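Local coordinates for lysosome-associated membrane glycoprotein 1 (Mus musculus, PDB 5GV0) that is a heavily glycosylated membrane protein of the lysosome whose membrane-proximal luminal domain probably takes part in assembly with other copies of the protein, at residues K6-V9 with G14-L17. Numbering follows the deposited sequence.
Sequences KYNV and GTCL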
loop_
_atom_site.group_PDB
_atom_site.type_symbol
_atom_site.label_atom_id
_atom_site.label_comp_id
_atom_site.label_asym_id
_atom_site.label_seq_id
_atom_site.Cartn_x
_atom_site.Cartn_y
_atom_site.Cartn_z
ATOM N N LYS A 6 -5.460 -9.727 4.819
ATOM C CA LYS A 6 -5.354 -10.369 3.522
ATOM C C LYS A 6 -6.237 -9.677 2.498
ATOM O O LYS A 6 -7.338 -9.202 2.800
ATOM C CB LYS A 6 -5.710 -11.853 3.642
ATOM C CG LYS A 6 -4.789 -12.585 4.615
ATOM C CD LYS A 6 -4.969 -14.093 4.575
ATOM C CE LYS A 6 -4.106 -14.761 5.636
ATOM N NZ LYS A 6 -2.683 -14.329 5.545
ATOM N N TYR A 7 -5.731 -9.606 1.275
ATOM C CA TYR A 7 -6.422 -8.933 0.184
ATOM C C TYR A 7 -6.348 -9.759 -1.089
ATOM O O TYR A 7 -5.312 -10.343 -1.397
ATOM C CB TYR A 7 -5.814 -7.550 -0.068
ATOM C CG TYR A 7 -5.713 -6.666 1.160
ATOM C CD1 TYR A 7 -6.769 -5.849 1.535
ATOM C CD2 TYR A 7 -4.560 -6.640 1.929
ATOM C CE1 TYR A 7 -6.683 -5.031 2.651
ATOM C CE2 TYR A 7 -4.463 -5.829 3.043
ATOM C CZ TYR A 7 -5.527 -5.028 3.396
ATOM O OH TYR A 7 -5.431 -4.213 4.504
ATOM N N ASN A 8 -7.449 -9.780 -1.830
ATOM C CA ASN A 8 -7.532 -10.458 -3.118
ATOM C C ASN A 8 -8.280 -9.533 -4.067
ATOM O O ASN A 8 -9.407 -9.151 -3.782
ATOM C CB ASN A 8 -8.238 -11.811 -2.968
ATOM C CG ASN A 8 -8.536 -12.482 -4.295
ATOM O OD1 ASN A 8 -7.702 -12.516 -5.194
ATOM N ND2 ASN A 8 -9.736 -13.035 -4.413
ATOM N N VAL A 9 -7.640 -9.129 -5.158
ATOM C CA VAL A 9 -8.306 -8.318 -6.170
ATOM C C VAL A 9 -8.472 -9.161 -7.425
ATOM O O VAL A 9 -7.494 -9.673 -7.970
ATOM C CB VAL A 9 -7.518 -7.026 -6.484
ATOM C CG1 VAL A 9 -8.204 -6.220 -7.585
ATOM C CG2 VAL A 9 -7.355 -6.182 -5.225
ATOM N N GLY A 14 -9.156 -12.732 -13.996
ATOM C CA GLY A 14 -8.935 -13.401 -12.732
ATOM C C GLY A 14 -8.183 -12.539 -11.739
ATOM O O GLY A 14 -8.213 -11.311 -11.815
ATOM N N THR A 15 -7.508 -13.195 -10.807
ATOM C CA THR A 15 -6.812 -12.504 -9.728
ATOM C C THR A 15 -5.621 -11.705 -10.245
ATOM O O THR A 15 -4.781 -12.231 -10.971
ATOM C CB THR A 15 -6.342 -13.504 -8.669
ATOM O OG1 THR A 15 -7.481 -14.168 -8.115
ATOM C CG2 THR A 15 -5.604 -12.802 -7.548
ATOM N N CYS A 16 -5.560 -10.424 -9.882
ATOM C CA CYS A 16 -4.450 -9.579 -10.301
ATOM C C CYS A 16 -3.682 -9.004 -9.115
ATOM O O CYS A 16 -2.678 -8.331 -9.303
ATOM C CB CYS A 16 -4.942 -8.436 -11.194
ATOM S SG CYS A 16 -5.897 -7.165 -10.336
ATOM N N LEU A 17 -4.155 -9.249 -7.898
ATOM C CA LEU A 17 -3.405 -8.845 -6.716
ATOM C C LEU A 17 -3.696 -9.796 -5.578
ATOM O O LEU A 17 -4.860 -10.083 -5.292
ATOM C CB LEU A 17 -3.753 -7.414 -6.288
ATOM C CG LEU A 17 -2.931 -6.815 -5.140
ATOM C CD1 LEU A 17 -1.536 -6.383 -5.587
ATOM C CD2 LEU A 17 -3.680 -5.638 -4.544
#
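Opposite Val-9 the second strand carries an extra residue, Cys-16 before Leu-17, which makes a classic beta bulge in the hairpin of strands 5-11 and 14-30. The carbonyl oxygen of Val-9 serves two successive N-H groups: Cys-16 N lies 2.8 Å from Val-9 O, nearly in line with the C=O bond, whereas Leu-17 N to Val-9 O is a weak bond of 3.4 Å. The return bond, Val-9 N to Leu-17 O, measures 2.9 Å and is almost straight at 171°, completing the antiparallel hydrogen-bonded pair. Thr-15 CA adds a CA-H...O contact to Val-9 O.

The two methyl groups of Val-9 divide the bulge between them. CG1, anti to the backbone N (chi1 178°), reaches Cys-16 SG at 3.7 Å; CG2 meets Leu-17 CD2 at 3.8 Å, while Val-9 CB and Leu-17 CB approach equally closely. Beyond this first shell, Val-142 and Ala-144 of strand 140-144 touch Leu-17 within the same sheet, and Leu-60 of strand 57-64 meets Val-9 and Leu-17 from the second sheet, so the pair lies where the two sheets pack together. Cys-16 SG is tied to Cys-53 by a disulfide, close to a glycan attached to the protein.

Away from this apolar patch, the side chains of Asn-8 and Thr-15 run roughly perpendicular. Asn-8 OD1 comes within 3.2 Å of the methyl carbon Thr-15 CG2, a van der Waals approach; Thr-15 OG1 instead hydrogen-bonds to Asp-150 and Thr-10, which probably hold its rotation.

The chemistry is thus split: the polar main-chain atoms of Val-9 are met within the bulge, its carbonyl shared unequally by two donors, while its methyls join leucine and a disulfide sulfur in an apolar patch covalently tied to Cys-53, against which Val-9 also packs.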